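Local coordinates for protein aggregative adherence fimbrial subunit AggA (Escherichia coli O104:H4 str. C227-11, PDB 4PH8) that forms the major subunit of aggregative adherence fimbriae type I, whose subunits join by donor-strand complementation, and probably binds host fibronectin during adhesion, at residues L78-A86 against T93-L101; V65-Y76 against Q119-I129. One frame throughout, in Å; residues are numbered along the deposited sequence.

How the contacts relate
Both contacts belong to one Ig-like beta sandwich, and their centres lie about 23 Å apart. They share strand 75-82: its first residues pass through contact 2, and its last ones run into contact 1. Strand 52-68 joins them again, pairing with 75-82, with 97-100 in contact 1 and with 124-138 in contact 2. In sequence, contact 1 falls between the two halves of contact 2. L78 links them directly, with CD2 at 3.7 Å from NE2 of Q119 and CD1 at 4.2 Å from SD of M128. The centre of contact 1 lies about 9 Å, and that of contact 2 about 17 Å, from the centre of the chain, contact 2 being towards one end of the sandwich.

Contact 1 of 2, residues L78-A86 against T93-L101; sequences LNPSIDGGA and TDAKIYKKL
I97 packs against P80 and I82 where a connection of the Ig-like beta sandwich folds back on itself. No backbone hydrogen bond joins residues 78-86 to 93-101; the contact between them is made chiefly by side chains, while the following strand 87-88 pairs with 97-100. I97 and I82 slide past each other in opposite directions, and CD1 of I97 presses on CG2 of I82 at 3.5 Å, tighter than ordinary van der Waals contact. In I82 the branch CG2 stands anti to the carbonyl carbon, with CG1 between the backbone N and that carbon (chi1 68°); this puts the short branch against I97. Two branches let I97 serve two more neighbours: CD1 reaches CG of P80 at 4.1 Å, and CG2 meets CB of A86 at 4.0 Å. The rigid proline ring continues the apolar surface to A95, whose methyl CB is 4.0 Å from CD of P80. F88 touches both isoleucines, and L108 of strand 108-114 packs on I97 and A86.

The other end is polar. D83 opens a type I turn that runs to A86, and its side chain adds an Asx turn, OD1 accepting from N of G85 at 2.8 Å, nearly along the C-O axis. K99 crosses the aspartate at about a right angle. Its fully extended chain runs beside G85, CG lying 3.5 Å from the carbonyl O of G85, and a lysine is long enough to carry its charge from strand 97-100 across to the turn. There its ammonium group also donates to O of F107 and OD1 of N105, while OD2 of D83 accepts from N of N109. The salt bridge closes with NZ of K99 2.9 Å from OD1 of D83, approaching from above the carboxylate plane.

Contact 2 of 2, residues V65-Y76 against Q119-I129; sequences VLQHAKVAKQKY and QVLIPGEYTMI
H68 and Y126 form the aromatic centre of an antiparallel strand pair in the Ig-like sandwich, strand 65-68 against 124-129. Their rings meet edge-to-face, planes at 89°, with CD2 of H68 3.5 Å from CZ of Y126. CG of H68 stands anti to the backbone N (chi1 -161°), which brings its CD2 edge against the tyrosine face. Both imidazole nitrogens are used: NE2 donates to O of P123 at 3.1 Å, close to the ring plane, and ND1 accepts from N of K70, tilted from that plane. Histidine suits this place as both an aromatic edge and a polar link from its strand to P123 across the contact and to K70 in the following loop. G124 fits beside it because it has no side chain to meet the ring. L66 crosses Y126 at about a right angle, its CD1 packing on CB of Y126 at 3.7 Å and on CB of M128; V114 covers L66 and V112 covers M128.

Backbone bonds join Q67 and T127 in both directions, a hydrogen-bonded pair, and A69 N to E125 O. Beyond them the strands part: one water bridges V65 N to I129 O, another V65 O to I129 N. The connecting loop 69-74, with its type I turn from V71 to Q74, is largely solvent-facing. Q67, bent at chi2, reaches back to it, NE2 donating to O of A72 at 2.9 Å, while the carboxylate of E125 leads away to T154.

Y76 makes a second contact, without strand pairing, to loop 119-122. CB of Q119 lies over its ring in a CH-pi contact, 3.9 Å from the centroid, and OE1 of Q119 accepts from N of N115. Tyrosine offers both an apolar face and a polar tip: OH of Y76 donates to a lone pair of V120 O, in the carbonyl plane, at 3.0 Å.

Contact 1 of 2, residues L78-A86 against T93-L101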
loop_
_atom_site.group_PDB
_atom_site.type_symbol
_atom_site.label_atom_id
_atom_site.label_comp_id
_atom_site.label_asym_id
_atom_site.label_seq_id
_atom_site.Cartn_x
_atom_site.Cartn_y
_atom_site.Cartn_z
ATOM N N LEU A 78 2.814 -6.670 8.992
ATOM C CA LEU A 78 2.706 -7.560 7.842
ATOM C C LEU A 78 3.697 -7.159 6.761
ATOM O O LEU A 78 3.855 -5.974 6.440
ATOM C CB LEU A 78 1.272 -7.543 7.300
ATOM C CG LEU A 78 0.171 -7.887 8.316
ATOM C CD1 LEU A 78 -1.208 -7.660 7.734
ATOM C CD2 LEU A 78 0.308 -9.331 8.774
ATOM N N ASN A 79 4.380 -8.153 6.219
ATOM C CA ASN A 79 5.345 -7.918 5.155
ATOM C C ASN A 79 4.653 -8.038 3.796
ATOM O O ASN A 79 4.049 -9.074 3.497
ATOM C CB ASN A 79 6.478 -8.921 5.242
ATOM C CG ASN A 79 7.675 -8.525 4.398
ATOM O OD1 ASN A 79 7.982 -7.339 4.223
ATOM N ND2 ASN A 79 8.372 -9.515 3.889
ATOM N N PRO A 80 4.725 -6.977 2.976
ATOM C CA PRO A 80 4.034 -7.038 1.692
ATOM C C PRO A 80 4.685 -7.931 0.642
ATOM O O PRO A 80 5.905 -8.135 0.632
ATOM C CB PRO A 80 4.036 -5.589 1.186
ATOM C CG PRO A 80 4.978 -4.850 2.048
ATOM C CD PRO A 80 5.281 -5.648 3.270
ATOM N N SER A 81 3.832 -8.416 -0.254
ATOM C CA SER A 81 4.221 -8.943 -1.549
ATOM C C SER A 81 3.827 -7.937 -2.609
ATOM O O SER A 81 2.806 -7.264 -2.479
ATOM C CB SER A 81 3.512 -10.264 -1.791
ATOM O OG SER A 81 3.950 -11.189 -0.823
ATOM N N ILE A 82 4.635 -7.851 -3.652
ATOM C CA ILE A 82 4.497 -6.824 -4.670
ATOM C C ILE A 82 4.568 -7.440 -6.056
ATOM O O ILE A 82 5.100 -8.552 -6.250
ATOM C CB ILE A 82 5.545 -5.703 -4.484
ATOM C CG1 ILE A 82 6.973 -6.202 -4.755
ATOM C CG2 ILE A 82 5.397 -5.101 -3.097
ATOM C CD1 ILE A 82 8.040 -5.119 -4.609
ATOM N N ASP A 83 4.012 -6.729 -7.031
ATOM C CA ASP A 83 4.033 -7.243 -8.397
ATOM C C ASP A 83 5.466 -7.327 -8.957
ATOM O O ASP A 83 6.421 -6.743 -8.426
ATOM C CB ASP A 83 3.077 -6.461 -9.310
ATOM C CG ASP A 83 3.567 -5.072 -9.677
ATOM O OD1 ASP A 83 4.621 -4.983 -10.333
ATOM O OD2 ASP A 83 2.865 -4.066 -9.379
ATOM N N GLY A 84 5.605 -8.077 -10.033
ATOM C CA GLY A 84 6.909 -8.354 -10.579
ATOM C C GLY A 84 7.668 -7.172 -11.123
ATOM O O GLY A 84 8.891 -7.269 -11.323
ATOM N N GLY A 85 6.970 -6.066 -11.382
ATOM C CA GLY A 85 7.622 -4.866 -11.882
ATOM C C GLY A 85 8.001 -3.835 -10.837
ATOM O O GLY A 85 8.581 -2.805 -11.161
ATOM N N ALA A 86 7.651 -4.108 -9.589
ATOM C CA ALA A 86 7.899 -3.188 -8.475
ATOM C C ALA A 86 9.175 -3.607 -7.765
ATOM O O ALA A 86 9.745 -4.658 -8.057
ATOM C CB ALA A 86 6.727 -3.218 -7.510
ATOM N N THR A 93 15.921 -4.345 2.296
ATOM C CA THR A 93 16.193 -4.078 3.706
ATOM C C THR A 93 15.055 -3.262 4.325
ATOM O O THR A 93 14.877 -3.271 5.538
ATOM C CB THR A 93 17.551 -3.373 3.909
ATOM O OG1 THR A 93 17.599 -2.174 3.130
ATOM C CG2 THR A 93 18.688 -4.281 3.478
ATOM N N ASP A 94 14.275 -2.584 3.478
ATOM C CA ASP A 94 13.072 -1.869 3.902
ATOM C C ASP A 94 11.872 -2.312 3.051
ATOM O O ASP A 94 12.044 -2.718 1.898
ATOM C CB ASP A 94 13.277 -0.368 3.755
ATOM C CG ASP A 94 12.240 0.423 4.506
ATOM O OD1 ASP A 94 12.366 0.512 5.759
ATOM O OD2 ASP A 94 11.307 0.930 3.849
ATOM N N ALA A 95 10.670 -2.230 3.616
ATOM C CA ALA A 95 9.463 -2.708 2.920
ATOM C C ALA A 95 8.755 -1.630 2.100
ATOM O O ALA A 95 7.758 -1.925 1.452
ATOM C CB ALA A 95 8.484 -3.330 3.901
ATOM N N LYS A 96 9.243 -0.392 2.119
ATOM C CA LYS A 96 8.664 0.643 1.253
ATOM C C LYS A 96 8.800 0.202 -0.208
ATOM O O LYS A 96 9.819 -0.343 -0.612
ATOM C CB LYS A 96 9.319 1.998 1.504
ATOM C CG LYS A 96 8.840 3.118 0.605
ATOM C CD LYS A 96 9.398 4.465 1.044
ATOM C CE LYS A 96 8.700 4.998 2.275
ATOM N NZ LYS A 96 9.389 6.226 2.766
ATOM N N ILE A 97 7.745 0.409 -0.989
ATOM C CA ILE A 97 7.677 -0.104 -2.351
ATOM C C ILE A 97 7.635 1.035 -3.341
ATOM O O ILE A 97 6.939 2.013 -3.102
ATOM C CB ILE A 97 6.368 -0.897 -2.525
ATOM C CG1 ILE A 97 6.237 -1.942 -1.412
ATOM C CG2 ILE A 97 6.290 -1.512 -3.918
ATOM C CD1 ILE A 97 4.792 -2.318 -1.118
ATOM N N TYR A 98 8.334 0.892 -4.463
ATOM C CA TYR A 98 8.190 1.828 -5.558
ATOM C C TYR A 98 8.082 1.095 -6.872
ATOM O O TYR A 98 8.407 -0.096 -6.982
ATOM C CB TYR A 98 9.372 2.811 -5.613
ATOM C CG TYR A 98 10.704 2.148 -5.849
ATOM C CD1 TYR A 98 11.459 1.681 -4.783
ATOM C CD2 TYR A 98 11.202 1.982 -7.132
ATOM C CE1 TYR A 98 12.674 1.057 -4.987
ATOM C CE2 TYR A 98 12.413 1.346 -7.350
ATOM C CZ TYR A 98 13.145 0.899 -6.275
ATOM O OH TYR A 98 14.354 0.276 -6.493
ATOM N N LYS A 99 7.621 1.823 -7.872
ATOM C CA LYS A 99 7.567 1.309 -9.233
ATOM C C LYS A 99 7.558 2.446 -10.222
ATOM O O LYS A 99 6.739 3.344 -10.102
ATOM C CB LYS A 99 6.329 0.472 -9.428
ATOM C CG LYS A 99 6.237 -0.184 -10.797
ATOM C CD LYS A 99 5.046 -1.143 -10.829
ATOM C CE LYS A 99 4.892 -1.832 -12.172
ATOM N NZ LYS A 99 3.859 -2.903 -12.149
ATOM N N LYS A 100 8.461 2.384 -11.198
ATOM C CA LYS A 100 8.445 3.287 -12.328
ATOM C C LYS A 100 7.403 2.744 -13.306
ATOM O O LYS A 100 7.571 1.678 -13.887
ATOM C CB LYS A 100 9.849 3.368 -12.958
ATOM C CG LYS A 100 9.918 3.956 -14.358
ATOM C CD LYS A 100 9.500 5.415 -14.408
ATOM C CE LYS A 100 10.278 6.169 -15.482
ATOM N NZ LYS A 100 11.500 6.828 -14.946
ATOM N N LEU A 101 6.316 3.477 -13.462
ATOM C CA LEU A 101 5.222 3.045 -14.319
ATOM C C LEU A 101 5.563 3.264 -15.788
ATOM O O LEU A 101 6.366 4.135 -16.122
ATOM C CB LEU A 101 3.957 3.811 -13.952
ATOM C CG LEU A 101 3.482 3.619 -12.503
ATOM C CD1 LEU A 101 2.219 4.440 -12.301
ATOM C CD2 LEU A 101 3.233 2.150 -12.172
#

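Contact 2 of 2, residues V65-Y76 against Q119-I129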
loop_
_atom_site.group_PDB
_atom_site.type_symbol
_atom_site.label_atom_id
_atom_site.label_comp_id
_atom_site.label_asym_id
_atom_site.label_seq_id
_atom_site.Cartn_x
_atom_site.Cartn_y
_atom_site.Cartn_z
ATOM N N VAL A 65 0.594 -2.352 9.041
ATOM C CA VAL A 65 0.134 -2.691 10.401
ATOM C C VAL A 65 -1.391 -2.782 10.468
ATOM O O VAL A 65 -2.092 -1.804 10.247
ATOM C CB VAL A 65 0.647 -1.675 11.440
ATOM C CG1 VAL A 65 0.212 -2.069 12.849
ATOM C CG2 VAL A 65 2.161 -1.555 11.353
ATOM N N LEU A 66 -1.888 -3.974 10.772
ATOM C CA LEU A 66 -3.303 -4.167 11.038
ATOM C C LEU A 66 -3.507 -3.977 12.541
ATOM O O LEU A 66 -3.074 -4.813 13.342
ATOM C CB LEU A 66 -3.749 -5.555 10.585
ATOM C CG LEU A 66 -5.261 -5.820 10.587
ATOM C CD1 LEU A 66 -6.014 -4.962 9.577
ATOM C CD2 LEU A 66 -5.541 -7.285 10.309
ATOM N N GLN A 67 -4.184 -2.884 12.898
ATOM C CA GLN A 67 -4.170 -2.330 14.263
ATOM C C GLN A 67 -5.560 -2.359 14.904
ATOM O O GLN A 67 -6.523 -1.845 14.332
ATOM C CB GLN A 67 -3.662 -0.878 14.194
ATOM C CG GLN A 67 -3.735 -0.082 15.489
ATOM C CD GLN A 67 -2.688 -0.519 16.491
ATOM O OE1 GLN A 67 -1.490 -0.370 16.246
ATOM N NE2 GLN A 67 -3.129 -1.069 17.622
ATOM N N HIS A 68 -5.656 -2.943 16.103
ATOM C CA HIS A 68 -6.926 -3.015 16.826
ATOM C C HIS A 68 -7.314 -1.615 17.280
ATOM O O HIS A 68 -6.464 -0.842 17.719
ATOM C CB HIS A 68 -6.832 -3.973 18.020
ATOM C CG HIS A 68 -8.165 -4.441 18.528
ATOM N ND1 HIS A 68 -8.879 -3.754 19.486
ATOM C CD2 HIS A 68 -8.915 -5.526 18.212
ATOM C CE1 HIS A 68 -10.014 -4.384 19.729
ATOM N NE2 HIS A 68 -10.059 -5.466 18.974
ATOM N N ALA A 69 -8.595 -1.284 17.144
ATOM C CA ALA A 69 -9.075 0.077 17.413
ATOM C C ALA A 69 -8.964 0.451 18.899
ATOM O O ALA A 69 -8.618 1.580 19.248
ATOM C CB ALA A 69 -10.519 0.221 16.941
ATOM N N LYS A 70 -9.259 -0.515 19.760
ATOM C CA LYS A 70 -9.304 -0.295 21.215
ATOM C C LYS A 70 -7.981 -0.544 21.969
ATOM O O LYS A 70 -7.677 0.177 22.921
ATOM C CB LYS A 70 -10.439 -1.140 21.804
ATOM C CG LYS A 70 -11.827 -0.661 21.375
ATOM C CD LYS A 70 -12.906 -1.722 21.577
ATOM C CE LYS A 70 -14.185 -1.158 22.203
ATOM N NZ LYS A 70 -15.022 -0.328 21.281
ATOM N N VAL A 71 -7.181 -1.525 21.548
ATOM C CA VAL A 71 -6.027 -1.964 22.356
ATOM C C VAL A 71 -4.685 -1.796 21.611
ATOM O O VAL A 71 -4.349 -2.559 20.698
ATOM C CB VAL A 71 -6.248 -3.394 22.911
ATOM C CG1 VAL A 71 -7.699 -3.591 23.328
ATOM C CG2 VAL A 71 -5.898 -4.448 21.902
ATOM N N ALA A 72 -3.927 -0.774 22.015
ATOM C CA ALA A 72 -2.747 -0.313 21.274
ATOM C C ALA A 72 -1.764 -1.435 20.911
ATOM O O ALA A 72 -1.246 -1.491 19.779
ATOM C CB ALA A 72 -2.033 0.780 22.060
ATOM N N LYS A 73 -1.534 -2.332 21.865
ATOM C CA LYS A 73 -0.561 -3.413 21.715
ATOM C C LYS A 73 -1.024 -4.537 20.783
ATOM O O LYS A 73 -0.202 -5.330 20.325
ATOM C CB LYS A 73 -0.194 -3.992 23.093
ATOM N N GLN A 74 -2.324 -4.610 20.502
ATOM C CA GLN A 74 -2.860 -5.647 19.622
ATOM C C GLN A 74 -2.771 -5.206 18.161
ATOM O O GLN A 74 -3.532 -4.344 17.705
ATOM C CB GLN A 74 -4.311 -5.948 19.972
ATOM C CG GLN A 74 -5.040 -6.927 19.073
ATOM C CD GLN A 74 -4.327 -8.249 18.929
ATOM O OE1 GLN A 74 -3.928 -8.858 19.919
ATOM N NE2 GLN A 74 -4.171 -8.707 17.683
ATOM N N LYS A 75 -1.857 -5.822 17.426
ATOM C CA LYS A 75 -1.607 -5.427 16.051
ATOM C C LYS A 75 -0.814 -6.503 15.354
ATOM O O LYS A 75 -0.149 -7.299 16.005
ATOM C CB LYS A 75 -0.846 -4.100 16.013
ATOM C CG LYS A 75 0.475 -4.100 16.778
ATOM C CD LYS A 75 1.272 -2.828 16.534
ATOM C CE LYS A 75 1.163 -1.836 17.681
ATOM N NZ LYS A 75 2.158 -0.732 17.517
ATOM N N TYR A 76 -0.876 -6.534 14.025
ATOM C CA TYR A 76 -0.003 -7.426 13.274
ATOM C C TYR A 76 0.744 -6.640 12.237
ATOM O O TYR A 76 0.152 -5.876 11.481
ATOM C CB TYR A 76 -0.761 -8.611 12.681
ATOM C CG TYR A 76 -1.130 -9.625 13.746
ATOM C CD1 TYR A 76 -0.145 -10.210 14.562
ATOM C CD2 TYR A 76 -2.455 -9.985 13.960
ATOM C CE1 TYR A 76 -0.483 -11.118 15.558
ATOM C CE2 TYR A 76 -2.798 -10.889 14.944
ATOM C CZ TYR A 76 -1.813 -11.457 15.740
ATOM O OH TYR A 76 -2.174 -12.369 16.719
ATOM N N GLN A 119 -1.378 -16.404 13.488
ATOM C CA GLN A 119 -1.609 -15.063 14.022
ATOM C C GLN A 119 -3.027 -15.015 14.560
ATOM O O GLN A 119 -3.976 -14.925 13.791
ATOM C CB GLN A 119 -1.424 -14.012 12.917
ATOM C CG GLN A 119 0.006 -13.921 12.379
ATOM C CD GLN A 119 0.087 -13.368 10.963
ATOM O OE1 GLN A 119 -0.644 -13.802 10.067
ATOM N NE2 GLN A 119 0.993 -12.415 10.750
ATOM N N VAL A 120 -3.164 -15.091 15.882
ATOM C CA VAL A 120 -4.479 -15.252 16.513
ATOM C C VAL A 120 -5.441 -14.083 16.263
ATOM O O VAL A 120 -5.075 -12.906 16.350
ATOM C CB VAL A 120 -4.364 -15.536 18.032
ATOM C CG1 VAL A 120 -3.842 -14.321 18.793
ATOM C CG2 VAL A 120 -5.705 -15.987 18.598
ATOM N N LEU A 121 -6.689 -14.456 15.991
ATOM C CA LEU A 121 -7.752 -13.537 15.611
ATOM C C LEU A 121 -8.555 -13.123 16.856
ATOM O O LEU A 121 -9.156 -13.966 17.518
ATOM C CB LEU A 121 -8.667 -14.245 14.604
ATOM C CG LEU A 121 -9.072 -13.533 13.315
ATOM C CD1 LEU A 121 -7.870 -12.967 12.563
ATOM C CD2 LEU A 121 -9.838 -14.521 12.441
ATOM N N ILE A 122 -8.541 -11.827 17.166
ATOM C CA ILE A 122 -9.284 -11.257 18.288
ATOM C C ILE A 122 -10.489 -10.475 17.763
ATOM O O ILE A 122 -10.343 -9.687 16.823
ATOM C CB ILE A 122 -8.393 -10.284 19.091
ATOM C CG1 ILE A 122 -7.007 -10.899 19.360
ATOM C CG2 ILE A 122 -9.077 -9.858 20.383
ATOM C CD1 ILE A 122 -7.034 -12.281 19.985
ATOM N N PRO A 123 -11.682 -10.671 18.364
ATOM C CA PRO A 123 -12.844 -9.910 17.889
ATOM C C PRO A 123 -12.666 -8.392 18.018
ATOM O O PRO A 123 -11.908 -7.926 18.874
ATOM C CB PRO A 123 -13.993 -10.410 18.783
ATOM C CG PRO A 123 -13.528 -11.726 19.318
ATOM C CD PRO A 123 -12.045 -11.574 19.477
ATOM N N GLY A 124 -13.353 -7.644 17.154
ATOM C CA GLY A 124 -13.326 -6.177 17.171
ATOM C C GLY A 124 -13.055 -5.562 15.803
ATOM O O GLY A 124 -13.138 -6.240 14.782
ATOM N N GLU A 125 -12.743 -4.266 15.798
ATOM C CA GLU A 125 -12.421 -3.537 14.557
ATOM C C GLU A 125 -10.912 -3.377 14.391
ATOM O O GLU A 125 -10.203 -3.036 15.340
ATOM C CB GLU A 125 -13.065 -2.146 14.565
ATOM C CG GLU A 125 -14.575 -2.125 14.758
ATOM C CD GLU A 125 -15.347 -2.791 13.636
ATOM O OE1 GLU A 125 -14.796 -2.992 12.532
ATOM O OE2 GLU A 125 -16.530 -3.101 13.861
ATOM N N TYR A 126 -10.427 -3.629 13.177
ATOM C CA TYR A 126 -9.028 -3.408 12.844
ATOM C C TYR A 126 -8.973 -2.430 11.702
ATOM O O TYR A 126 -9.838 -2.474 10.815
ATOM C CB TYR A 126 -8.355 -4.714 12.431
ATOM C CG TYR A 126 -8.088 -5.670 13.570
ATOM C CD1 TYR A 126 -9.074 -6.552 14.003
ATOM C CD2 TYR A 126 -6.839 -5.713 14.197
ATOM C CE1 TYR A 126 -8.836 -7.439 15.037
ATOM C CE2 TYR A 126 -6.587 -6.594 15.238
ATOM C CZ TYR A 126 -7.587 -7.458 15.651
ATOM O OH TYR A 126 -7.352 -8.339 16.681
ATOM N N THR A 127 -7.979 -1.538 11.735
ATOM C CA THR A 127 -7.669 -0.671 10.593
ATOM C C THR A 127 -6.214 -0.843 10.178
ATOM O O THR A 127 -5.361 -1.200 10.992
ATOM C CB THR A 127 -7.913 0.822 10.885
ATOM O OG1 THR A 127 -7.114 1.241 12.004
ATOM C CG2 THR A 127 -9.389 1.082 11.163
ATOM N N MET A 128 -5.935 -0.599 8.902
ATOM C CA MET A 128 -4.569 -0.648 8.407
ATOM C C MET A 128 -4.354 0.537 7.490
ATOM O O MET A 128 -5.013 0.652 6.471
ATOM C CB MET A 128 -4.343 -1.955 7.657
ATOM C CG MET A 128 -2.965 -2.116 7.045
ATOM S SD MET A 128 -2.570 -3.856 6.749
ATOM C CE MET A 128 -3.880 -4.274 5.624
ATOM N N ILE A 129 -3.457 1.429 7.891
ATOM C CA ILE A 129 -3.219 2.660 7.161
ATOM C C ILE A 129 -2.177 2.401 6.107
ATOM O O ILE A 129 -1.098 1.893 6.408
ATOM C CB ILE A 129 -2.676 3.762 8.085
ATOM C CG1 ILE A 129 -3.672 4.056 9.201
ATOM C CG2 ILE A 129 -2.388 5.028 7.303
ATOM C CD1 ILE A 129 -3.028 4.772 10.369
HETATM O O HOH W 1 0.284 0.425 8.123
HETATM O O HOH W 2 -2.107 0.904 10.411
#